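Local coordinates for Fe-regulated protein B (Neisseria meningitidis, PDB 4AIP) that transports iron across the outer membrane of the meningococcus as a TonB-dependent receptor, a beta-barrel closed by a plug domain, at residues K151-A156 against F555-K560; E447-H450 against F455-T458; P93-G98 against V147-G152; D61-K66 against G486-P491. All coordinates share one frame; numbering follows the deposited sequence.

Contact 1. Residues K151-A156 against F555-K560; sequences KGAGSA and FWQTIK
The amide of Gln-557 reaches from strand 555-560 to the backbone of Gly-152 and to the backbone and methyl of Ala-153, and these three buried residues make the whole contact. Its NE2 lies 4.3 Å from the backbone N of Ala-153 and 4.4 Å from CA of Gly-152, while OE1 stands 4.3 Å from the CB methyl of Ala-153. These are loose van der Waals distances, and the two segments bury just 66 Å² between them. The polar end of Gln-557 is directed by a residue further along the same loop: NE2 donates to the carbonyl O of Thr-163, which gives the amide a fixed anchor beside Gly-152 and Ala-153. With CG anti to the backbone N (chi1 176°) the side chain leaves the strand toward the loop, and the turn at chi2 (89°) brings the amide alongside it. The arrangement belongs to the plug-in-barrel architecture of TonB-dependent transporters: segment 151-156 is a plug loop between strands 144-151 and 165-171, and segment 555-560 is part of a barrel strand from which Gln-557 reaches inward to it. Gly-152 adopts a positive phi of 71°, and the backbone bends there as the plug strand passes into the loop. Around this first shell, the carbonyl O of Ala-153 accepts from Lys-66 NZ of the plug and from Asn-502 ND2 of the barrel, so one backbone acceptor is held by both parts of the protein. Asn-536 touches both Ala-153 and Gln-557 from barrel strand 532-544, and Asn-586 packs on Gln-557 from strand 575-597.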
loop_
_atom_site.group_PDB
_atom_site.type_symbol
_atom_site.label_atom_id
_atom_site.label_comp_id
_atom_site.label_asym_id
_atom_site.label_seq_id
_atom_site.Cartn_x
_atom_site.Cartn_y
_atom_site.Cartn_z
ATOM N N LYS B 151 -15.641 -29.535 21.302
ATOM C CA LYS B 151 -14.865 -30.698 20.849
ATOM C C LYS B 151 -15.790 -31.828 20.541
ATOM O O LYS B 151 -16.774 -32.032 21.258
ATOM C CB LYS B 151 -13.874 -31.118 21.922
ATOM C CG LYS B 151 -12.994 -29.989 22.411
ATOM C CD LYS B 151 -11.916 -30.501 23.409
ATOM C CE LYS B 151 -11.661 -29.409 24.432
ATOM N NZ LYS B 151 -10.415 -29.554 25.205
ATOM N N GLY B 152 -15.495 -32.559 19.464
ATOM C CA GLY B 152 -16.364 -33.697 19.056
ATOM C C GLY B 152 -17.713 -33.202 18.491
ATOM O O GLY B 152 -17.869 -31.999 18.121
ATOM N N ALA B 153 -18.686 -34.118 18.429
ATOM C CA ALA B 153 -20.004 -33.850 17.862
ATOM C C ALA B 153 -20.767 -32.938 18.815
ATOM O O ALA B 153 -20.795 -33.177 20.036
ATOM C CB ALA B 153 -20.750 -35.139 17.612
ATOM N N GLY B 154 -21.352 -31.878 18.280
ATOM C CA GLY B 154 -22.003 -30.919 19.179
ATOM C C GLY B 154 -23.462 -31.259 19.303
ATOM O O GLY B 154 -23.938 -32.214 18.688
ATOM N N SER B 155 -24.170 -30.478 20.106
ATOM C CA SER B 155 -25.611 -30.650 20.245
ATOM C C SER B 155 -26.343 -29.951 19.098
ATOM O O SER B 155 -25.685 -29.534 18.115
ATOM C CB SER B 155 -26.059 -30.149 21.616
ATOM O OG SER B 155 -25.735 -28.794 21.763
ATOM N N ALA B 156 -27.676 -29.873 19.193
ATOM C CA ALA B 156 -28.475 -29.483 18.057
ATOM C C ALA B 156 -28.285 -28.016 17.656
ATOM O O ALA B 156 -28.315 -27.697 16.484
ATOM C CB ALA B 156 -29.908 -29.795 18.337
ATOM N N PHE B 555 -13.930 -39.521 25.854
ATOM C CA PHE B 555 -14.817 -39.452 24.680
ATOM C C PHE B 555 -14.572 -40.629 23.822
ATOM O O PHE B 555 -13.446 -41.162 23.787
ATOM C CB PHE B 555 -14.600 -38.140 23.834
ATOM C CG PHE B 555 -13.211 -38.048 23.168
ATOM C CD1 PHE B 555 -12.995 -38.626 21.934
ATOM C CD2 PHE B 555 -12.150 -37.425 23.793
ATOM C CE1 PHE B 555 -11.769 -38.579 21.329
ATOM C CE2 PHE B 555 -10.909 -37.393 23.190
ATOM C CZ PHE B 555 -10.730 -37.965 21.953
ATOM N N TRP B 556 -15.654 -41.036 23.135
ATOM C CA TRP B 556 -15.646 -42.041 22.061
ATOM C C TRP B 556 -16.360 -41.499 20.845
ATOM O O TRP B 556 -17.488 -40.962 20.975
ATOM C CB TRP B 556 -16.362 -43.325 22.503
ATOM C CG TRP B 556 -15.807 -43.980 23.763
ATOM C CD1 TRP B 556 -14.946 -45.055 23.821
ATOM C CD2 TRP B 556 -16.092 -43.597 25.137
ATOM N NE1 TRP B 556 -14.665 -45.337 25.155
ATOM C CE2 TRP B 556 -15.368 -44.488 25.977
ATOM C CE3 TRP B 556 -16.933 -42.617 25.732
ATOM C CZ2 TRP B 556 -15.431 -44.438 27.385
ATOM C CZ3 TRP B 556 -16.999 -42.541 27.151
ATOM C CH2 TRP B 556 -16.227 -43.470 27.965
ATOM N N GLN B 557 -15.710 -41.632 19.684
ATOM C CA GLN B 557 -16.257 -41.132 18.426
ATOM C C GLN B 557 -16.274 -42.239 17.352
ATOM O O GLN B 557 -15.250 -42.918 17.122
ATOM C CB GLN B 557 -15.423 -39.944 17.934
ATOM C CG GLN B 557 -15.840 -39.386 16.553
ATOM C CD GLN B 557 -16.922 -38.285 16.649
ATOM O OE1 GLN B 557 -18.040 -38.510 17.150
ATOM N NE2 GLN B 557 -16.575 -37.084 16.224
ATOM N N THR B 558 -17.414 -42.407 16.685
ATOM C CA THR B 558 -17.447 -43.183 15.442
ATOM C C THR B 558 -18.029 -42.301 14.368
ATOM O O THR B 558 -19.022 -41.616 14.605
ATOM C CB THR B 558 -18.332 -44.506 15.586
ATOM O OG1 THR B 558 -17.753 -45.356 16.575
ATOM C CG2 THR B 558 -18.419 -45.319 14.287
ATOM N N ILE B 559 -17.444 -42.330 13.169
ATOM C CA ILE B 559 -17.983 -41.557 12.072
ATOM C C ILE B 559 -18.061 -42.434 10.855
ATOM O O ILE B 559 -17.026 -42.943 10.381
ATOM C CB ILE B 559 -17.138 -40.332 11.721
ATOM C CG1 ILE B 559 -16.822 -39.487 12.956
ATOM C CG2 ILE B 559 -17.874 -39.449 10.655
ATOM C CD1 ILE B 559 -16.097 -38.197 12.605
ATOM N N LYS B 560 -19.277 -42.575 10.324
ATOM C CA LYS B 560 -19.550 -43.465 9.205
ATOM C C LYS B 560 -19.507 -42.678 7.932
ATOM O O LYS B 560 -19.757 -41.453 7.955
ATOM C CB LYS B 560 -20.947 -44.077 9.379
ATOM C CG LYS B 560 -21.076 -44.936 10.683
ATOM C CD LYS B 560 -22.207 -46.024 10.646
ATOM C CE LYS B 560 -21.955 -47.029 11.732
ATOM N NZ LYS B 560 -22.795 -48.225 11.563
#

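Contact 2. Residues E447-H450 against F455-T458; sequences EAIH and FTLT
His-450 and Leu-457 face each other as an antiparallel hydrogen-bonded pair, each satisfying both backbone polar groups of the other. His-450 N donates to Leu-457 O at 2.7 Å, and Leu-457 N returns a bond of 2.6 Å to His-450 O; both are almost straight, with an angle of 175° at the hydrogen. The two carbonyl oxygens accept further, weaker CA-H...O contacts: Leu-457 O from CA of Ile-449, and His-450 O from CA of Thr-456. Ala-448 O meets CA of Thr-458 in the same way, at 3.3 Å. Ile-449 and Thr-458 form the adjoining non-hydrogen-bonded pair. These are the two arms of a beta hairpin, strands 438-452 and 455-469, in the transmembrane barrel of the TonB-dependent receptor family. Backbone bonds continue the ladder outward: Ala-448 pairs with Gly-459, Ile-449 bonds to Leu-377 of one neighbouring strand, and Thr-456 and Thr-458 bond to Ile-488 and Gly-486 of another. The side chains of Ile-449 and Thr-458 run alongside each other in the same direction, with CG1 of the isoleucine 3.9 Å from OG1 of the threonine. On that face CG2 of Ile-449 reaches CG2 of Thr-456 at 4.0 Å. The hydroxyl of Thr-456 is bonded to Asp-451 OD1 close to the turn. Glu-447 brushes the methyl of Thr-458, but its OE2 is directed to the plug, where it accepts from Ser-157 N and, weakly, from Ala-156 N and Ser-155 OG.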
loop_
_atom_site.group_PDB
_atom_site.type_symbol
_atom_site.label_atom_id
_atom_site.label_comp_id
_atom_site.label_asym_id
_atom_site.label_seq_id
_atom_site.Cartn_x
_atom_site.Cartn_y
_atom_site.Cartn_z
ATOM N N GLU B 447 -34.071 -28.060 20.506
ATOM C CA GLU B 447 -33.400 -28.542 21.653
ATOM C C GLU B 447 -34.174 -28.173 22.889
ATOM O O GLU B 447 -34.529 -27.001 23.085
ATOM C CB GLU B 447 -32.070 -27.848 21.764
ATOM C CG GLU B 447 -30.963 -28.780 21.642
ATOM C CD GLU B 447 -29.676 -28.167 22.082
ATOM O OE1 GLU B 447 -29.645 -27.243 22.963
ATOM O OE2 GLU B 447 -28.683 -28.632 21.509
ATOM N N ALA B 448 -34.397 -29.150 23.748
ATOM C CA ALA B 448 -35.017 -28.827 25.012
ATOM C C ALA B 448 -34.005 -28.985 26.122
ATOM O O ALA B 448 -33.285 -29.988 26.163
ATOM C CB ALA B 448 -36.213 -29.698 25.256
ATOM N N ILE B 449 -33.953 -27.991 27.011
ATOM C CA ILE B 449 -33.040 -28.008 28.136
ATOM C C ILE B 449 -33.858 -27.928 29.398
ATOM O O ILE B 449 -34.510 -26.935 29.676
ATOM C CB ILE B 449 -32.062 -26.861 28.104
ATOM C CG1 ILE B 449 -31.203 -26.990 26.844
ATOM C CG2 ILE B 449 -31.126 -26.899 29.316
ATOM C CD1 ILE B 449 -30.693 -25.684 26.376
ATOM N N HIS B 450 -33.806 -29.011 30.156
ATOM C CA HIS B 450 -34.668 -29.135 31.272
ATOM C C HIS B 450 -33.842 -29.353 32.510
ATOM O O HIS B 450 -33.004 -30.260 32.536
ATOM C CB HIS B 450 -35.617 -30.305 31.059
ATOM C CG HIS B 450 -36.648 -30.428 32.134
ATOM N ND1 HIS B 450 -37.392 -29.341 32.564
ATOM C CD2 HIS B 450 -37.061 -31.492 32.876
ATOM C CE1 HIS B 450 -38.222 -29.739 33.532
ATOM N NE2 HIS B 450 -38.032 -31.034 33.748
ATOM N N PHE B 455 -29.966 -32.003 38.374
ATOM C CA PHE B 455 -29.761 -32.483 37.019
ATOM C C PHE B 455 -30.130 -31.437 35.993
ATOM O O PHE B 455 -31.064 -30.701 36.204
ATOM C CB PHE B 455 -30.665 -33.669 36.762
ATOM C CG PHE B 455 -30.191 -34.911 37.384
ATOM C CD1 PHE B 455 -29.266 -35.701 36.734
ATOM C CD2 PHE B 455 -30.654 -35.298 38.639
ATOM C CE1 PHE B 455 -28.797 -36.858 37.313
ATOM C CE2 PHE B 455 -30.192 -36.480 39.249
ATOM C CZ PHE B 455 -29.274 -37.252 38.586
ATOM N N THR B 456 -29.391 -31.382 34.888
ATOM C CA THR B 456 -29.734 -30.589 33.745
ATOM C C THR B 456 -29.731 -31.538 32.546
ATOM O O THR B 456 -28.709 -32.142 32.219
ATOM C CB THR B 456 -28.780 -29.410 33.570
ATOM O OG1 THR B 456 -29.070 -28.423 34.577
ATOM C CG2 THR B 456 -28.967 -28.763 32.176
ATOM N N LEU B 457 -30.900 -31.685 31.915
ATOM C CA LEU B 457 -31.086 -32.645 30.823
ATOM C C LEU B 457 -31.320 -31.906 29.534
ATOM O O LEU B 457 -31.965 -30.870 29.545
ATOM C CB LEU B 457 -32.269 -33.573 31.134
ATOM C CG LEU B 457 -32.090 -34.257 32.510
ATOM C CD1 LEU B 457 -33.412 -34.751 33.114
ATOM C CD2 LEU B 457 -31.106 -35.409 32.480
ATOM N N THR B 458 -30.783 -32.435 28.442
ATOM C CA THR B 458 -30.724 -31.714 27.177
ATOM C C THR B 458 -31.154 -32.750 26.153
ATOM O O THR B 458 -30.597 -33.891 26.157
ATOM C CB THR B 458 -29.301 -31.143 26.890
ATOM O OG1 THR B 458 -29.018 -30.102 27.825
ATOM C CG2 THR B 458 -29.195 -30.543 25.481
#

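Contact 3. Residues P93-G98 against V147-G152; sequences PSIDFG and VSVQKG
Lys-151 NZ is held by two groups, donating to Ser-94 OG at 3.0 Å and forming a salt bridge with Glu-590 OE1 of barrel strand 575-597. The carboxylate is the stronger partner, and it also receives a weak bond from Ser-94 OG, so ammonium, hydroxyl and carboxylate are close together in a buried place where the charge of Lys-151 is probably offset by that of Glu-590. The lysine spans the gap with a long chain bent at chi3 (-147°), its CE coming within 3.8 Å of Ser-94 OG. A chi1 of 54° turns the hydroxyl of Ser-94 to the ammonium. Beside this polar link, Ile-95 and Val-149 approach tip to tip, CD1 to CG2, at 4.1 Å. Leu-109 of strand 107-109 packs against both of them as well as against Ser-94. The backbones themselves stay well apart: CA of Ser-94 is 9.1 Å from CA of Lys-151, and the link is made by side chains. Strand 95-97 belongs to a small three-stranded antiparallel sheet, and strand 144-151 to a four-stranded mixed sheet; their packing forms part of the interior of the plug domain of a TonB-dependent transporter.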
loop_
_atom_site.group_PDB
_atom_site.type_symbol
_atom_site.label_atom_id
_atom_site.label_comp_id
_atom_site.label_asym_id
_atom_site.label_seq_id
_atom_site.Cartn_x
_atom_site.Cartn_y
_atom_site.Cartn_z
ATOM N N PRO B 93 -3.884 -28.579 25.497
ATOM C CA PRO B 93 -3.282 -29.852 25.049
ATOM C C PRO B 93 -3.970 -30.598 23.945
ATOM O O PRO B 93 -3.303 -31.324 23.186
ATOM C CB PRO B 93 -3.240 -30.697 26.307
ATOM C CG PRO B 93 -4.207 -30.104 27.220
ATOM C CD PRO B 93 -4.267 -28.638 26.918
ATOM N N SER B 94 -5.272 -30.417 23.796
ATOM C CA SER B 94 -5.981 -31.130 22.709
ATOM C C SER B 94 -5.845 -30.392 21.371
ATOM O O SER B 94 -6.269 -30.904 20.315
ATOM C CB SER B 94 -7.480 -31.288 23.041
ATOM O OG SER B 94 -8.063 -30.013 23.345
ATOM N N ILE B 95 -5.304 -29.179 21.404
ATOM C CA ILE B 95 -5.108 -28.401 20.158
ATOM C C ILE B 95 -3.685 -28.394 19.711
ATOM O O ILE B 95 -2.810 -28.126 20.511
ATOM C CB ILE B 95 -5.556 -26.943 20.325
ATOM C CG1 ILE B 95 -6.855 -26.910 21.121
ATOM C CG2 ILE B 95 -5.711 -26.265 18.930
ATOM C CD1 ILE B 95 -7.769 -25.695 20.848
ATOM N N ASP B 96 -3.444 -28.617 18.416
ATOM C CA ASP B 96 -2.023 -28.734 17.963
ATOM C C ASP B 96 -1.929 -28.126 16.605
ATOM O O ASP B 96 -2.806 -28.328 15.772
ATOM C CB ASP B 96 -1.555 -30.223 17.951
ATOM C CG ASP B 96 -0.046 -30.390 17.745
ATOM O OD1 ASP B 96 0.713 -30.069 18.681
ATOM O OD2 ASP B 96 0.361 -30.893 16.662
ATOM N N PHE B 97 -0.873 -27.341 16.388
ATOM C CA PHE B 97 -0.706 -26.613 15.133
ATOM C C PHE B 97 0.550 -27.073 14.437
ATOM O O PHE B 97 1.576 -27.146 15.051
ATOM C CB PHE B 97 -0.505 -25.162 15.424
ATOM C CG PHE B 97 -1.690 -24.482 15.974
ATOM C CD1 PHE B 97 -1.985 -24.585 17.347
ATOM C CD2 PHE B 97 -2.494 -23.672 15.136
ATOM C CE1 PHE B 97 -3.086 -23.903 17.885
ATOM C CE2 PHE B 97 -3.584 -22.980 15.644
ATOM C CZ PHE B 97 -3.900 -23.100 17.025
ATOM N N GLY B 98 0.496 -27.348 13.144
ATOM C CA GLY B 98 1.747 -27.612 12.461
ATOM C C GLY B 98 2.711 -26.426 12.453
ATOM O O GLY B 98 2.396 -25.311 12.861
ATOM N N VAL B 147 -11.877 -16.405 22.293
ATOM C CA VAL B 147 -11.759 -17.706 21.662
ATOM C C VAL B 147 -12.319 -18.725 22.635
ATOM O O VAL B 147 -12.044 -18.674 23.840
ATOM C CB VAL B 147 -10.302 -18.036 21.304
ATOM C CG1 VAL B 147 -10.237 -19.279 20.506
ATOM C CG2 VAL B 147 -9.692 -16.893 20.498
ATOM N N SER B 148 -13.128 -19.637 22.103
ATOM C CA SER B 148 -13.726 -20.757 22.815
ATOM C C SER B 148 -13.546 -21.983 21.925
ATOM O O SER B 148 -13.158 -21.870 20.752
ATOM C CB SER B 148 -15.237 -20.512 23.003
ATOM O OG SER B 148 -15.542 -19.506 23.989
ATOM N N VAL B 149 -13.818 -23.153 22.483
ATOM C CA VAL B 149 -13.607 -24.440 21.772
ATOM C C VAL B 149 -14.763 -25.383 22.118
ATOM O O VAL B 149 -15.337 -25.334 23.210
ATOM C CB VAL B 149 -12.190 -25.053 22.079
ATOM C CG1 VAL B 149 -12.142 -25.526 23.477
ATOM C CG2 VAL B 149 -11.808 -26.161 21.139
ATOM N N GLN B 150 -15.154 -26.172 21.144
ATOM C CA GLN B 150 -16.166 -27.190 21.349
ATOM C C GLN B 150 -15.659 -28.402 20.600
ATOM O O GLN B 150 -15.270 -28.301 19.403
ATOM C CB GLN B 150 -17.596 -26.709 20.937
ATOM C CG GLN B 150 -18.115 -27.052 19.521
ATOM C CD GLN B 150 -18.551 -28.551 19.255
ATOM O OE1 GLN B 150 -18.571 -29.439 20.128
ATOM N NE2 GLN B 150 -18.885 -28.805 17.997
ATOM N N LYS B 151 -15.641 -29.535 21.302
ATOM C CA LYS B 151 -14.865 -30.698 20.849
ATOM C C LYS B 151 -15.790 -31.828 20.541
ATOM O O LYS B 151 -16.774 -32.032 21.258
ATOM C CB LYS B 151 -13.874 -31.118 21.922
ATOM C CG LYS B 151 -12.994 -29.989 22.411
ATOM C CD LYS B 151 -11.916 -30.501 23.409
ATOM C CE LYS B 151 -11.661 -29.409 24.432
ATOM N NZ LYS B 151 -10.415 -29.554 25.205
ATOM N N GLY B 152 -15.495 -32.559 19.464
ATOM C CA GLY B 152 -16.364 -33.697 19.056
ATOM C C GLY B 152 -17.713 -33.202 18.491
ATOM O O GLY B 152 -17.869 -31.999 18.121
#

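Contact 4. Residues D61-K66 against G486-P491; sequences DRQGSK and GVIWQP
The guanidinium of Arg-62 has Ile-488 CG2 over the centre of one face, 3.8 Å above its plane, and Gln-490 OE1 at its edge; within 486-491 the ring of Trp-489, stacked with Phe-455, carries Pro-491 CG over one face. The single oxygen of Gln-490 accepts two hydrogen bonds side-on, from NE and from NH2 of Arg-62, each 3.1 Å long and clearly bent. NH2 lies in the carbonyl plane of Gln-490, on a lone pair, whereas NE is tilted 35° from it. Guanidinium and amide planes are turned 40° apart, and the paired bonds limit rotation of the arginine end. Bends at chi2 and chi3 fold the arginine over Ile-488, which it crosses at about a right angle. The contact joins the plug of the TonB-dependent receptor to its barrel: segment 61-66 is the loop leading into plug strand 67-73, and Ile-488 lies on barrel strand 475-490, with Gln-490 two residues on, before the chain turns a corner at Pro-491. Ile-488 CG1 also packs against Arg-62 O at 3.8 Å, and that carbonyl is bonded to Ser-498 OG of the next barrel strand. Gln-63 adds a looser apolar touch, CG to Ile-488 CD1 at 4.4 Å, and then opens a type II' turn closed by Lys-66 N bonding to Gln-63 O.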
loop_
_atom_site.group_PDB
_atom_site.type_symbol
_atom_site.label_atom_id
_atom_site.label_comp_id
_atom_site.label_asym_id
_atom_site.label_seq_id
_atom_site.Cartn_x
_atom_site.Cartn_y
_atom_site.Cartn_z
ATOM N N ASP B 61 -18.998 -23.791 32.598
ATOM C CA ASP B 61 -18.823 -24.943 31.695
ATOM C C ASP B 61 -18.860 -26.190 32.527
ATOM O O ASP B 61 -18.101 -26.308 33.500
ATOM C CB ASP B 61 -17.489 -24.915 30.957
ATOM C CG ASP B 61 -17.395 -23.778 29.959
ATOM O OD1 ASP B 61 -18.342 -23.555 29.169
ATOM O OD2 ASP B 61 -16.348 -23.109 29.967
ATOM N N ARG B 62 -19.740 -27.119 32.167
ATOM C CA ARG B 62 -19.937 -28.317 32.980
ATOM C C ARG B 62 -19.957 -29.620 32.205
ATOM O O ARG B 62 -20.594 -30.568 32.636
ATOM C CB ARG B 62 -21.204 -28.222 33.821
ATOM C CG ARG B 62 -21.156 -27.186 34.903
ATOM C CD ARG B 62 -22.511 -26.599 34.920
ATOM N NE ARG B 62 -23.473 -27.105 35.871
ATOM C CZ ARG B 62 -24.775 -27.316 35.663
ATOM N NH1 ARG B 62 -25.331 -27.235 34.546
ATOM N NH2 ARG B 62 -25.565 -27.683 36.591
ATOM N N GLN B 63 -19.264 -29.673 31.079
ATOM C CA GLN B 63 -19.142 -30.934 30.369
ATOM C C GLN B 63 -17.709 -31.438 30.412
ATOM O O GLN B 63 -17.148 -31.851 29.409
ATOM C CB GLN B 63 -19.681 -30.810 28.966
ATOM C CG GLN B 63 -21.177 -30.681 28.966
ATOM C CD GLN B 63 -21.720 -30.396 27.618
ATOM O OE1 GLN B 63 -22.360 -29.333 27.399
ATOM N NE2 GLN B 63 -21.474 -31.332 26.672
ATOM N N GLY B 64 -17.166 -31.424 31.630
ATOM C CA GLY B 64 -15.762 -31.608 31.864
ATOM C C GLY B 64 -14.964 -30.623 31.025
ATOM O O GLY B 64 -14.894 -29.421 31.313
ATOM N N SER B 65 -14.441 -31.143 29.931
ATOM C CA SER B 65 -13.493 -30.425 29.122
ATOM C C SER B 65 -13.938 -30.331 27.646
ATOM O O SER B 65 -13.185 -29.849 26.761
ATOM C CB SER B 65 -12.146 -31.158 29.225
ATOM O OG SER B 65 -11.170 -30.511 28.491
ATOM N N LYS B 66 -15.156 -30.785 27.377
ATOM C CA LYS B 66 -15.644 -30.808 26.022
ATOM C C LYS B 66 -16.115 -29.436 25.428
ATOM O O LYS B 66 -16.099 -29.239 24.214
ATOM C CB LYS B 66 -16.691 -31.882 25.929
ATOM C CG LYS B 66 -17.605 -31.817 24.774
ATOM C CD LYS B 66 -18.808 -32.680 25.074
ATOM C CE LYS B 66 -19.842 -32.688 23.934
ATOM N NZ LYS B 66 -19.286 -33.268 22.683
ATOM N N GLY B 486 -27.971 -35.146 26.421
ATOM C CA GLY B 486 -26.943 -34.716 27.326
ATOM C C GLY B 486 -27.478 -34.592 28.729
ATOM O O GLY B 486 -28.608 -34.131 28.945
ATOM N N VAL B 487 -26.656 -35.024 29.680
ATOM C CA VAL B 487 -26.961 -34.959 31.087
ATOM C C VAL B 487 -25.837 -34.270 31.812
ATOM O O VAL B 487 -24.700 -34.629 31.641
ATOM C CB VAL B 487 -27.048 -36.384 31.735
ATOM C CG1 VAL B 487 -27.626 -36.276 33.146
ATOM C CG2 VAL B 487 -27.868 -37.341 30.890
ATOM N N ILE B 488 -26.175 -33.319 32.662
ATOM C CA ILE B 488 -25.241 -32.819 33.633
ATOM C C ILE B 488 -25.852 -33.009 35.020
ATOM O O ILE B 488 -27.035 -32.730 35.248
ATOM C CB ILE B 488 -24.900 -31.324 33.444
ATOM C CG1 ILE B 488 -24.327 -31.047 32.049
ATOM C CG2 ILE B 488 -23.950 -30.871 34.566
ATOM C CD1 ILE B 488 -24.504 -29.571 31.594
ATOM N N TRP B 489 -25.014 -33.457 35.948
ATOM C CA TRP B 489 -25.424 -33.599 37.316
ATOM C C TRP B 489 -24.549 -32.785 38.246
ATOM O O TRP B 489 -23.353 -32.931 38.273
ATOM C CB TRP B 489 -25.406 -35.075 37.656
ATOM C CG TRP B 489 -25.830 -35.364 39.042
ATOM C CD1 TRP B 489 -26.894 -34.846 39.712
ATOM C CD2 TRP B 489 -25.174 -36.242 39.929
ATOM N NE1 TRP B 489 -26.936 -35.334 40.980
ATOM C CE2 TRP B 489 -25.900 -36.218 41.148
ATOM C CE3 TRP B 489 -24.036 -37.060 39.812
ATOM C CZ2 TRP B 489 -25.537 -37.001 42.265
ATOM C CZ3 TRP B 489 -23.659 -37.828 40.890
ATOM C CH2 TRP B 489 -24.407 -37.793 42.129
ATOM N N GLN B 490 -25.169 -31.924 39.019
ATOM C CA GLN B 490 -24.448 -31.095 39.931
ATOM C C GLN B 490 -24.936 -31.280 41.377
ATOM O O GLN B 490 -25.716 -30.495 41.897
ATOM C CB GLN B 490 -24.486 -29.631 39.481
ATOM C CG GLN B 490 -23.949 -28.696 40.531
ATOM C CD GLN B 490 -23.284 -27.438 39.999
ATOM O OE1 GLN B 490 -23.636 -26.904 38.927
ATOM N NE2 GLN B 490 -22.294 -26.940 40.766
ATOM N N PRO B 491 -24.428 -32.316 42.044
ATOM C CA PRO B 491 -24.830 -32.719 43.398
ATOM C C PRO B 491 -24.383 -31.820 44.525
ATOM O O PRO B 491 -24.997 -31.836 45.585
ATOM C CB PRO B 491 -24.157 -34.062 43.587
ATOM C CG PRO B 491 -23.397 -34.332 42.371
ATOM C CD PRO B 491 -23.384 -33.178 41.483
#

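Contacts 1 and 4 both join plug to barrel, contact 3 lies within the plug, and contact 2 within the barrel wall. Contacts 1 and 3 share Lys-151 and Gly-152, with centres 14 Å apart. Contact 4 is linked to both through Lys-66, whose O lies 3.0 Å from Lys-151 N. Contacts 1 and 2 have centres 18 Å apart and meet where Glu-447 touches the loop 151-156. Contacts 2 and 4 have centres 11 Å apart on adjoining strands, with Thr-456 N 2.7 Å from Ile-488 O. Contacts 2 and 3 do not touch, their nearest atoms being about 10 Å apart. All four lie away from the detergent pocket and from Arg-276, which binds L-glutamate in another structure of this protein.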